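Local coordinates for occlusion-derived virus envelope protein E66 (Autographa californica nucleopolyhedrovirus, PDB 3VSN), which cleaves non-sulfated chondroitin as an envelope lyase of occlusion-derived virus and is essential for oral infection, possibly by digesting the chondroitin barrier of the host midgut, at residues A[34-37]-A[38-42]; A[259-262]-A[263-267]; A[538-542]-A[543-547]. All blocks are in the same frame, centred on the assembly; numbering follows the deposited sequence.

Contact 1: A[34-37]-A[38-42]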
ATOM      1  N   PHE A  34      28.632 -11.627 -10.889  1.00 18.73           N
ATOM      2  CA  PHE A  34      27.208 -11.780 -10.578  1.00 18.17           C
ATOM      3  C   PHE A  34      26.997 -12.655  -9.349  1.00 17.83           C
ATOM      4  O   PHE A  34      26.199 -12.316  -8.475  1.00 17.64           O
ATOM      5  CB  PHE A  34      26.397 -12.339 -11.753  1.00 17.87           C
ATOM      6  CG  PHE A  34      24.968 -12.649 -11.390  1.00 17.72           C
ATOM      7  CD1 PHE A  34      24.065 -11.617 -11.138  1.00 17.55           C
ATOM      8  CD2 PHE A  34      24.534 -13.966 -11.250  1.00 17.54           C
ATOM      9  CE1 PHE A  34      22.756 -11.887 -10.777  1.00 17.35           C
ATOM     10  CE2 PHE A  34      23.221 -14.243 -10.895  1.00 17.59           C
ATOM     11  CZ  PHE A  34      22.332 -13.200 -10.657  1.00 17.47           C
ATOM     12  N   GLU A  35      27.713 -13.776  -9.286  1.00 17.35           N
ATOM     13  CA  GLU A  35      27.608 -14.681  -8.145  1.00 17.39           C
ATOM     14  C   GLU A  35      28.040 -14.004  -6.845  1.00 17.28           C
ATOM     15  O   GLU A  35      27.433 -14.230  -5.798  1.00 16.56           O
ATOM     16  CB  GLU A  35      28.382 -15.979  -8.392  1.00 17.69           C
ATOM     17  CG  GLU A  35      27.689 -16.901  -9.389  1.00 18.02           C
ATOM     18  CD  GLU A  35      28.459 -18.179  -9.671  1.00 18.53           C
ATOM     19  OE1 GLU A  35      29.537 -18.383  -9.070  1.00 18.95           O
ATOM     20  OE2 GLU A  35      27.980 -18.982 -10.504  1.00 18.41           O
ATOM     21  N   ARG A  36      29.064 -13.155  -6.926  1.00 17.47           N
ATOM     22  CA  ARG A  36      29.518 -12.364  -5.780  1.00 17.74           C
ATOM     23  C   ARG A  36      28.445 -11.365  -5.326  1.00 17.23           C
ATOM     24  O   ARG A  36      28.145 -11.259  -4.133  1.00 16.89           O
ATOM     25  CB  ARG A  36      30.821 -11.624  -6.118  1.00 18.68           C
ATOM     26  CG  ARG A  36      31.463 -10.918  -4.931  1.00 20.02           C
ATOM     27  CD  ARG A  36      32.864 -10.410  -5.254  1.00 21.35           C
ATOM     28  NE  ARG A  36      33.802 -11.508  -5.494  1.00 22.21           N
ATOM     29  CZ  ARG A  36      34.297 -11.831  -6.687  1.00 22.72           C
ATOM     30  NH1 ARG A  36      33.964 -11.136  -7.770  1.00 22.85           N
ATOM     31  NH2 ARG A  36      35.132 -12.853  -6.794  1.00 23.27           N
ATOM     32  N   TRP A  37      27.880 -10.644  -6.291  1.00 16.89           N
ATOM     33  CA  TRP A  37      26.816  -9.678  -6.027  1.00 16.78           C
ATOM     34  C   TRP A  37      25.605 -10.353  -5.431  1.00 16.48           C
ATOM     35  O   TRP A  37      25.002  -9.834  -4.486  1.00 16.44           O
ATOM     36  CB  TRP A  37      26.480  -8.918  -7.306  1.00 16.90           C
ATOM     37  CG  TRP A  37      25.272  -8.016  -7.218  1.00 17.07           C
ATOM     38  CD1 TRP A  37      25.239  -6.663  -6.878  1.00 17.22           C
ATOM     39  CD2 TRP A  37      23.877  -8.374  -7.497  1.00 17.00           C
ATOM     40  NE1 TRP A  37      23.951  -6.182  -6.918  1.00 17.15           N
ATOM     41  CE2 TRP A  37      23.087  -7.154  -7.281  1.00 17.07           C
ATOM     42  CE3 TRP A  37      23.224  -9.541  -7.885  1.00 17.15           C
ATOM     43  CZ2 TRP A  37      21.711  -7.132  -7.450  1.00 17.23           C
ATOM     44  CZ3 TRP A  37      21.833  -9.504  -8.054  1.00 17.21           C
ATOM     45  CH2 TRP A  37      21.097  -8.326  -7.842  1.00 17.22           C
ATOM     46  N   PHE A  38      25.260 -11.529  -5.958  1.00 16.03           N
ATOM     47  CA  PHE A  38      24.117 -12.313  -5.474  1.00 15.87           C
ATOM     48  C   PHE A  38      24.278 -12.673  -3.996  1.00 15.88           C
ATOM     49  O   PHE A  38      23.360 -12.469  -3.195  1.00 15.46           O
ATOM     50  CB  PHE A  38      23.939 -13.581  -6.328  1.00 15.86           C
ATOM     51  CG  PHE A  38      22.733 -14.408  -5.965  1.00 15.73           C
ATOM     52  CD1 PHE A  38      22.770 -15.291  -4.887  1.00 15.69           C
ATOM     53  CD2 PHE A  38      21.564 -14.325  -6.718  1.00 15.81           C
ATOM     54  CE1 PHE A  38      21.664 -16.061  -4.558  1.00 15.74           C
ATOM     55  CE2 PHE A  38      20.453 -15.092  -6.390  1.00 15.76           C
ATOM     56  CZ  PHE A  38      20.504 -15.960  -5.310  1.00 15.64           C
ATOM     57  N   LYS A  39      25.448 -13.202  -3.643  1.00 15.89           N
ATOM     58  CA  LYS A  39      25.747 -13.583  -2.265  1.00 16.25           C
ATOM     59  C   LYS A  39      25.825 -12.378  -1.332  1.00 16.20           C
ATOM     60  O   LYS A  39      25.367 -12.449  -0.191  1.00 16.33           O
ATOM     61  CB  LYS A  39      27.042 -14.389  -2.204  1.00 16.54           C
ATOM     62  CG  LYS A  39      26.932 -15.762  -2.858  1.00 17.04           C
ATOM     63  CD  LYS A  39      28.304 -16.357  -3.130  1.00 17.58           C
ATOM     64  CE  LYS A  39      28.987 -16.797  -1.849  1.00 18.14           C
ATOM     65  NZ  LYS A  39      30.408 -17.166  -2.117  1.00 18.65           N
ATOM     66  N   ASN A  40      26.402 -11.282  -1.823  1.00 16.29           N
ATOM     67  CA  ASN A  40      26.478 -10.032  -1.062  1.00 16.50           C
ATOM     68  C   ASN A  40      25.102  -9.478  -0.698  1.00 16.39           C
ATOM     69  O   ASN A  40      24.912  -8.926   0.387  1.00 16.76           O
ATOM     70  CB  ASN A  40      27.264  -8.967  -1.834  1.00 16.66           C
ATOM     71  CG  ASN A  40      28.769  -9.183  -1.779  1.00 16.87           C
ATOM     72  OD1 ASN A  40      29.265 -10.013  -1.023  1.00 17.39           O
ATOM     73  ND2 ASN A  40      29.500  -8.427  -2.586  1.00 16.84           N
ATOM     74  N   ASN A  41      24.143  -9.653  -1.601  1.00 16.21           N
ATOM     75  CA  ASN A  41      22.840  -9.014  -1.472  1.00 16.10           C
ATOM     76  C   ASN A  41      21.691  -9.963  -1.135  1.00 15.70           C
ATOM     77  O   ASN A  41      20.538  -9.527  -1.051  1.00 15.17           O
ATOM     78  CB  ASN A  41      22.521  -8.228  -2.748  1.00 16.60           C
ATOM     79  CG  ASN A  41      23.465  -7.059  -2.965  1.00 17.28           C
ATOM     80  OD1 ASN A  41      24.317  -7.082  -3.856  1.00 17.97           O
ATOM     81  ND2 ASN A  41      23.325  -6.033  -2.146  1.00 17.28           N
ATOM     82  N   LEU A  42      22.004 -11.246  -0.929  1.00 15.30           N
ATOM     83  CA  LEU A  42      20.966 -12.268  -0.737  1.00 15.20           C
ATOM     84  C   LEU A  42      20.016 -11.987   0.432  1.00 15.08           C
ATOM     85  O   LEU A  42      18.797 -12.026   0.258  1.00 15.14           O
ATOM     86  CB  LEU A  42      21.566 -13.681  -0.615  1.00 15.08           C
ATOM     87  CG  LEU A  42      20.555 -14.837  -0.495  1.00 15.12           C
ATOM     88  CD1 LEU A  42      19.512 -14.818  -1.609  1.00 15.39           C
ATOM     89  CD2 LEU A  42      21.263 -16.182  -0.465  1.00 15.12           C
TER
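F38 N donates to F34 O at 2.8 Å, the first of three sound i to i+4 bonds that join 34-37 to 38-42 inside helix 29-48. K39 N reaches E35 O at 3.1 Å and N40 N reaches R36 O at 2.9 Å. The next link, from N41 N to W37 O, is weak, bent to 133° at the hydrogen, and N41 N also makes a weak bond to F38 O. K39 runs its aliphatic chain past the carbonyl of E35, with K39 CG 3.4 Å from E35 O. The charged ends of these two residues find their partners beyond the segments: E35 OE2 is bound by the hydroxyls of Y201 and Y161, E35 OE1 by the amide of N156, and K39 NZ by N156 OD1, so that one asparagine serves both charges and the buried carboxylate has three donors.

On the apolar side, F34 and F38 both hold CG anti to the backbone N (chi1 173° and -176°), which sends the two rings off the same flank; they meet obliquely, F34 CZ at 4.2 Å from F38 CD2, and both rest on M149 of helix 138-154. W37 has the same first torsion, and the N41 side chain lies across it at about a right angle. Edge-to-face contact with Y264 continues the packing of the indole toward helix 262-269. The backbone bonds are ordinary alpha-helical pairing, and through its apolar flank this amphipathic helix packs against its neighbours in the alpha/alpha-toroid domain of the lyase.

Contact 2: A[259-262]-A[263-267]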
ATOM      1  N   TYR A 259       8.576  -7.214  -6.878  1.00 17.50           N
ATOM      2  CA  TYR A 259       9.552  -6.152  -6.598  1.00 17.19           C
ATOM      3  C   TYR A 259      10.996  -6.638  -6.437  1.00 16.70           C
ATOM      4  O   TYR A 259      11.919  -5.994  -6.940  1.00 16.48           O
ATOM      5  CB  TYR A 259       9.152  -5.308  -5.382  1.00 17.06           C
ATOM      6  CG  TYR A 259       9.950  -4.026  -5.257  1.00 17.50           C
ATOM      7  CD1 TYR A 259      11.173  -4.001  -4.580  1.00 17.63           C
ATOM      8  CD2 TYR A 259       9.486  -2.837  -5.818  1.00 17.61           C
ATOM      9  CE1 TYR A 259      11.909  -2.832  -4.471  1.00 18.09           C
ATOM     10  CE2 TYR A 259      10.214  -1.660  -5.710  1.00 18.26           C
ATOM     11  CZ  TYR A 259      11.422  -1.665  -5.037  1.00 18.22           C
ATOM     12  OH  TYR A 259      12.147  -0.502  -4.928  1.00 19.14           O
ATOM     13  N   PHE A 260      11.193  -7.755  -5.737  1.00 16.18           N
ATOM     14  CA  PHE A 260      12.546  -8.243  -5.458  1.00 16.26           C
ATOM     15  C   PHE A 260      13.342  -8.559  -6.734  1.00 16.21           C
ATOM     16  O   PHE A 260      14.571  -8.512  -6.722  1.00 15.82           O
ATOM     17  CB  PHE A 260      12.528  -9.446  -4.503  1.00 16.25           C
ATOM     18  CG  PHE A 260      12.290 -10.764  -5.183  1.00 16.48           C
ATOM     19  CD1 PHE A 260      11.004 -11.157  -5.532  1.00 16.63           C
ATOM     20  CD2 PHE A 260      13.354 -11.616  -5.473  1.00 16.73           C
ATOM     21  CE1 PHE A 260      10.783 -12.374  -6.164  1.00 16.72           C
ATOM     22  CE2 PHE A 260      13.138 -12.832  -6.107  1.00 16.84           C
ATOM     23  CZ  PHE A 260      11.849 -13.210  -6.452  1.00 16.73           C
ATOM     24  N   THR A 261      12.643  -8.869  -7.827  1.00 16.23           N
ATOM     25  CA  THR A 261      13.307  -9.176  -9.099  1.00 16.26           C
ATOM     26  C   THR A 261      13.955  -7.949  -9.745  1.00 16.59           C
ATOM     27  O   THR A 261      14.887  -8.089 -10.539  1.00 16.34           O
ATOM     28  CB  THR A 261      12.353  -9.814 -10.138  1.00 16.15           C
ATOM     29  OG1 THR A 261      11.418  -8.834 -10.609  1.00 15.95           O
ATOM     30  CG2 THR A 261      11.608 -11.014  -9.556  1.00 15.79           C
ATOM     31  N   PHE A 262      13.464  -6.754  -9.407  1.00 16.50           N
ATOM     32  CA  PHE A 262      13.895  -5.536 -10.099  1.00 16.81           C
ATOM     33  C   PHE A 262      15.396  -5.291  -9.986  1.00 16.83           C
ATOM     34  O   PHE A 262      16.036  -4.920 -10.971  1.00 16.76           O
ATOM     35  CB  PHE A 262      13.112  -4.297  -9.634  1.00 17.19           C
ATOM     36  CG  PHE A 262      11.620  -4.384  -9.856  1.00 17.43           C
ATOM     37  CD1 PHE A 262      11.075  -5.239 -10.812  1.00 17.54           C
ATOM     38  CD2 PHE A 262      10.760  -3.574  -9.120  1.00 17.77           C
ATOM     39  CE1 PHE A 262       9.703  -5.307 -11.005  1.00 17.82           C
ATOM     40  CE2 PHE A 262       9.388  -3.633  -9.316  1.00 17.81           C
ATOM     41  CZ  PHE A 262       8.859  -4.500 -10.257  1.00 17.80           C
ATOM     42  N   ALA A 263      15.947  -5.517  -8.792  1.00 16.72           N
ATOM     43  CA  ALA A 263      17.385  -5.365  -8.545  1.00 16.81           C
ATOM     44  C   ALA A 263      18.233  -6.274  -9.442  1.00 16.95           C
ATOM     45  O   ALA A 263      19.335  -5.896  -9.848  1.00 16.79           O
ATOM     46  CB  ALA A 263      17.705  -5.618  -7.078  1.00 16.38           C
ATOM     47  N   TYR A 264      17.715  -7.465  -9.743  1.00 17.05           N
ATOM     48  CA  TYR A 264      18.402  -8.420 -10.621  1.00 17.25           C
ATOM     49  C   TYR A 264      18.465  -7.909 -12.059  1.00 17.55           C
ATOM     50  O   TYR A 264      19.536  -7.899 -12.670  1.00 17.85           O
ATOM     51  CB  TYR A 264      17.730  -9.796 -10.569  1.00 17.08           C
ATOM     52  CG  TYR A 264      17.840 -10.471  -9.223  1.00 17.06           C
ATOM     53  CD1 TYR A 264      18.896 -11.336  -8.941  1.00 17.10           C
ATOM     54  CD2 TYR A 264      16.895 -10.235  -8.224  1.00 17.12           C
ATOM     55  CE1 TYR A 264      19.003 -11.955  -7.705  1.00 17.03           C
ATOM     56  CE2 TYR A 264      16.995 -10.847  -6.983  1.00 17.06           C
ATOM     57  CZ  TYR A 264      18.051 -11.704  -6.729  1.00 17.11           C
ATOM     58  OH  TYR A 264      18.153 -12.313  -5.499  1.00 17.15           O
ATOM     59  N   TYR A 265      17.321  -7.478 -12.587  1.00 17.75           N
ATOM     60  CA  TYR A 265      17.249  -6.949 -13.951  1.00 18.30           C
ATOM     61  C   TYR A 265      18.080  -5.684 -14.147  1.00 18.92           C
ATOM     62  O   TYR A 265      18.694  -5.493 -15.202  1.00 19.23           O
ATOM     63  CB  TYR A 265      15.797  -6.724 -14.378  1.00 17.84           C
ATOM     64  CG  TYR A 265      15.028  -8.012 -14.553  1.00 17.84           C
ATOM     65  CD1 TYR A 265      15.385  -8.931 -15.543  1.00 17.81           C
ATOM     66  CD2 TYR A 265      13.949  -8.321 -13.726  1.00 17.52           C
ATOM     67  CE1 TYR A 265      14.690 -10.120 -15.701  1.00 17.49           C
ATOM     68  CE2 TYR A 265      13.244  -9.505 -13.879  1.00 17.48           C
ATOM     69  CZ  TYR A 265      13.620 -10.399 -14.869  1.00 17.52           C
ATOM     70  OH  TYR A 265      12.923 -11.575 -15.021  1.00 17.61           O
ATOM     71  N   THR A 266      18.105  -4.833 -13.123  1.00 19.40           N
ATOM     72  CA  THR A 266      18.952  -3.643 -13.127  1.00 20.26           C
ATOM     73  C   THR A 266      20.436  -4.034 -13.144  1.00 20.43           C
ATOM     74  O   THR A 266      21.232  -3.422 -13.863  1.00 20.69           O
ATOM     75  CB  THR A 266      18.608  -2.704 -11.949  1.00 20.53           C
ATOM     76  OG1 THR A 266      17.275  -2.207 -12.125  1.00 20.88           O
ATOM     77  CG2 THR A 266      19.567  -1.516 -11.883  1.00 21.04           C
ATOM     78  N   TYR A 267      20.797  -5.060 -12.374  1.00 20.19           N
ATOM     79  CA  TYR A 267      22.162  -5.581 -12.399  1.00 20.35           C
ATOM     80  C   TYR A 267      22.497  -6.180 -13.766  1.00 20.68           C
ATOM     81  O   TYR A 267      23.535  -5.855 -14.349  1.00 21.41           O
ATOM     82  CB  TYR A 267      22.408  -6.622 -11.296  1.00 20.25           C
ATOM     83  CG  TYR A 267      23.842  -7.116 -11.294  1.00 20.21           C
ATOM     84  CD1 TYR A 267      24.261  -8.108 -12.184  1.00 20.22           C
ATOM     85  CD2 TYR A 267      24.788  -6.566 -10.434  1.00 20.10           C
ATOM     86  CE1 TYR A 267      25.576  -8.540 -12.211  1.00 20.08           C
ATOM     87  CE2 TYR A 267      26.106  -6.999 -10.451  1.00 20.17           C
ATOM     88  CZ  TYR A 267      26.491  -7.987 -11.340  1.00 20.04           C
ATOM     89  OH  TYR A 267      27.792  -8.425 -11.365  1.00 20.19           O
TER
HETATM   90  O   HOH W   1      14.421  -5.195  -6.132  1.00 15.47           O
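F260 and Y264 meet one turn apart, with F260 CD2 at 4.0 Å from Y264 CE2 and the two side chains inclined to each other. The methyl CG2 of T261 covers part of one face of the F260 ring. Y264 sets CG beside its backbone N (chi1 -66°), which brings the ring edge to two carbonyl oxygens, F260 O and T261 O, both in its plane; Y264 CD2 is 3.3 Å from F260 O. Y265 takes nearly the same first torsion and runs alongside T261, presenting its edge to T261 OG1, 3.8 Å from Y265 CE2. The phenol ends are held elsewhere, Y264 OH by S45 and Y265 OH by the carbonyl of M193, while T261 OG1 bonds to S258 O.

T261 O accepts from Y265 N at 3.2 Å and weakly from Y264 N, and F262 O accepts from T266 N at 3.0 Å. The F262 side chain lies about 7 Å from that of the catalytic proton donor Y254. Before these regular bonds begin, a water donates to Y259 O at 2.7 Å and accepts from A263 N at 3.1 Å. At the junction of helices 253-258 and 262-269, this one water thus takes the place of a direct bond from A263 N to Y259 O.

Contact 3: A[538-542]-A[543-547]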
ATOM      1  N   GLN A 538     -18.979   9.497  17.136  1.00 12.25           N
ATOM      2  CA  GLN A 538     -19.874  10.646  17.151  1.00 12.47           C
ATOM      3  C   GLN A 538     -21.156  10.254  16.430  1.00 12.74           C
ATOM      4  O   GLN A 538     -21.156  10.017  15.214  1.00 12.58           O
ATOM      5  CB  GLN A 538     -19.213  11.872  16.505  1.00 12.66           C
ATOM      6  CG  GLN A 538     -18.142  12.516  17.383  1.00 12.81           C
ATOM      7  CD  GLN A 538     -17.534  13.776  16.781  1.00 13.18           C
ATOM      8  OE1 GLN A 538     -17.983  14.271  15.751  1.00 13.54           O
ATOM      9  NE2 GLN A 538     -16.503  14.301  17.432  1.00 13.20           N
ATOM     10  N   ILE A 539     -22.240  10.158  17.196  1.00 12.85           N
ATOM     11  CA  ILE A 539     -23.532   9.737  16.663  1.00 13.05           C
ATOM     12  C   ILE A 539     -24.185  10.890  15.897  1.00 13.12           C
ATOM     13  O   ILE A 539     -24.234  12.023  16.378  1.00 13.21           O
ATOM     14  CB  ILE A 539     -24.466   9.199  17.776  1.00 13.26           C
ATOM     15  CG1 ILE A 539     -23.840   7.962  18.446  1.00 13.26           C
ATOM     16  CG2 ILE A 539     -25.838   8.848  17.206  1.00 13.53           C
ATOM     17  CD1 ILE A 539     -24.445   7.584  19.787  1.00 13.57           C
ATOM     18  N   ILE A 540     -24.668  10.587  14.696  1.00 12.96           N
ATOM     19  CA  ILE A 540     -25.315  11.576  13.836  1.00 13.12           C
ATOM     20  C   ILE A 540     -26.757  11.150  13.545  1.00 13.34           C
ATOM     21  O   ILE A 540     -27.017   9.983  13.241  1.00 13.28           O
ATOM     22  CB  ILE A 540     -24.516  11.806  12.528  1.00 13.07           C
ATOM     23  CG1 ILE A 540     -24.193  10.466  11.838  1.00 13.02           C
ATOM     24  CG2 ILE A 540     -23.234  12.580  12.826  1.00 12.96           C
ATOM     25  CD1 ILE A 540     -23.594  10.587  10.447  1.00 13.05           C
ATOM     26  N   SER A 541     -27.694  12.089  13.646  1.00 13.73           N
ATOM     27  CA  SER A 541     -29.117  11.748  13.518  1.00 13.99           C
ATOM     28  C   SER A 541     -29.477  11.276  12.109  1.00 14.17           C
ATOM     29  O   SER A 541     -28.977  11.817  11.122  1.00 13.66           O
ATOM     30  CB  SER A 541     -30.000  12.930  13.920  1.00 14.26           C
ATOM     31  OG  SER A 541     -29.935  13.966  12.955  1.00 14.83           O
ATOM     32  N   PHE A 542     -30.344  10.267  12.019  1.00 14.42           N
ATOM     33  CA  PHE A 542     -30.827   9.824  10.712  1.00 14.98           C
ATOM     34  C   PHE A 542     -31.553  10.953   9.975  1.00 14.95           C
ATOM     35  O   PHE A 542     -31.481  11.029   8.752  1.00 15.00           O
ATOM     36  CB  PHE A 542     -31.668   8.532  10.784  1.00 15.45           C
ATOM     37  CG  PHE A 542     -32.936   8.649  11.594  1.00 16.11           C
ATOM     38  CD1 PHE A 542     -34.112   9.139  11.022  1.00 16.42           C
ATOM     39  CD2 PHE A 542     -32.970   8.222  12.920  1.00 16.27           C
ATOM     40  CE1 PHE A 542     -35.285   9.231  11.769  1.00 16.73           C
ATOM     41  CE2 PHE A 542     -34.138   8.313  13.671  1.00 16.57           C
ATOM     42  CZ  PHE A 542     -35.296   8.817  13.094  1.00 16.64           C
ATOM     43  N   GLN A 543     -32.211  11.844  10.722  1.00 15.06           N
ATOM     44  CA  GLN A 543     -32.896  13.001  10.120  1.00 15.21           C
ATOM     45  C   GLN A 543     -31.945  13.903   9.331  1.00 14.73           C
ATOM     46  O   GLN A 543     -32.265  14.321   8.213  1.00 14.38           O
ATOM     47  CB  GLN A 543     -33.644  13.836  11.170  1.00 15.86           C
ATOM     48  CG  GLN A 543     -34.846  13.146  11.804  1.00 16.60           C
ATOM     49  CD  GLN A 543     -34.488  12.374  13.059  1.00 16.89           C
ATOM     50  OE1 GLN A 543     -33.337  11.979  13.258  1.00 17.05           O
ATOM     51  NE2 GLN A 543     -35.481  12.152  13.916  1.00 17.27           N
ATOM     52  N   THR A 544     -30.787  14.211   9.917  1.00 14.31           N
ATOM     53  CA  THR A 544     -29.807  15.080   9.245  1.00 13.89           C
ATOM     54  C   THR A 544     -29.094  14.348   8.107  1.00 13.61           C
ATOM     55  O   THR A 544     -28.710  14.966   7.114  1.00 13.28           O
ATOM     56  CB  THR A 544     -28.771  15.697  10.216  1.00 14.00           C
ATOM     57  OG1 THR A 544     -28.094  14.657  10.932  1.00 13.91           O
ATOM     58  CG2 THR A 544     -29.450  16.656  11.206  1.00 14.07           C
ATOM     59  N   MET A 545     -28.921  13.036   8.250  1.00 13.33           N
ATOM     60  CA  MET A 545     -28.384  12.220   7.162  1.00 13.48           C
ATOM     61  C   MET A 545     -29.335  12.212   5.966  1.00 13.48           C
ATOM     62  O   MET A 545     -28.892  12.246   4.819  1.00 13.23           O
ATOM     63  CB  MET A 545     -28.092  10.792   7.626  1.00 13.52           C
ATOM     64  CG  MET A 545     -26.963  10.707   8.645  1.00 13.87           C
ATOM     65  SD  MET A 545     -26.842   9.069   9.378  1.00 14.54           S
ATOM     66  CE  MET A 545     -25.902   8.204   8.124  1.00 14.15           C
ATOM     67  N   TYR A 546     -30.639  12.197   6.233  1.00 13.68           N
ATOM     68  CA  TYR A 546     -31.621  12.222   5.143  1.00 14.16           C
ATOM     69  C   TYR A 546     -31.590  13.529   4.358  1.00 14.20           C
ATOM     70  O   TYR A 546     -31.877  13.541   3.163  1.00 14.76           O
ATOM     71  CB  TYR A 546     -33.042  11.940   5.647  1.00 14.22           C
ATOM     72  CG  TYR A 546     -33.254  10.542   6.180  1.00 14.32           C
ATOM     73  CD1 TYR A 546     -32.348   9.512   5.904  1.00 14.27           C
ATOM     74  CD2 TYR A 546     -34.380  10.241   6.943  1.00 14.40           C
ATOM     75  CE1 TYR A 546     -32.545   8.232   6.397  1.00 14.48           C
ATOM     76  CE2 TYR A 546     -34.586   8.964   7.436  1.00 14.59           C
ATOM     77  CZ  TYR A 546     -33.670   7.967   7.160  1.00 14.58           C
ATOM     78  OH  TYR A 546     -33.882   6.700   7.650  1.00 14.96           O
ATOM     79  N   THR A 547     -31.230  14.618   5.027  1.00 14.44           N
ATOM     80  CA  THR A 547     -31.139  15.934   4.382  1.00 14.45           C
ATOM     81  C   THR A 547     -29.714  16.273   3.910  1.00 14.19           C
ATOM     82  O   THR A 547     -29.449  17.388   3.443  1.00 13.89           O
ATOM     83  CB  THR A 547     -31.673  17.045   5.307  1.00 14.70           C
ATOM     84  OG1 THR A 547     -30.955  17.019   6.547  1.00 15.23           O
ATOM     85  CG2 THR A 547     -33.163  16.836   5.583  1.00 14.96           C
TER
HETATM   86  O   HOH W   2     -26.386  14.932  13.154  1.00 24.88           O
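S541 O accepts from M545 N at 3.1 Å and F542 O from Y546 N at 2.9 Å, the opening bonds of the short helix 542-546, for which S541 is the N-cap residue just after strand 533-540. T544 N adds a weak bond to S541 O. The S541 and T544 hydroxyls approach to 2.8 Å between S541 OG and T544 OG1, and a water ties this pair to the backbone by donating to T544 OG1 and accepting from S541 N.

The Q543 chain bends at chi2 (91°) and lays its amide over one face of the F542 ring, the planes only 11° apart, with Q543 OE1 above the centre. At the ring's edge sits Y546, whose CE2 comes to 3.6 Å from F542 CD1; the two ring planes are 54° apart. The Y546 hydroxyl is held by the backbone N of L467.

Among the buried side chains, I540 and M545 cross at about a right angle, and both touch A550 of strand 550-558. Here I540 CD1 abuts the thioether, 3.7 Å from M545 SD.

How the contacts relate
From the N terminus, helix 29-48 carries contact 1, helix 262-269 and the turn before it carry contact 2, and the end of strand 533-540 with helix 542-546 carries contact 3. The three follow in series, none nesting or crossing, and each closes only a local turn. Contacts 1 and 2, with centres 12 Å apart, touch although more than 200 residues separate them: the W37 indole packs on Y267, with W37 CG 3.5 Å from Y267 CE2, joining an early and a late helix of the helical domain. Contact 3 lies across the chain's centre among the beta sheets, its nearest atoms about 39 Å from contact 2.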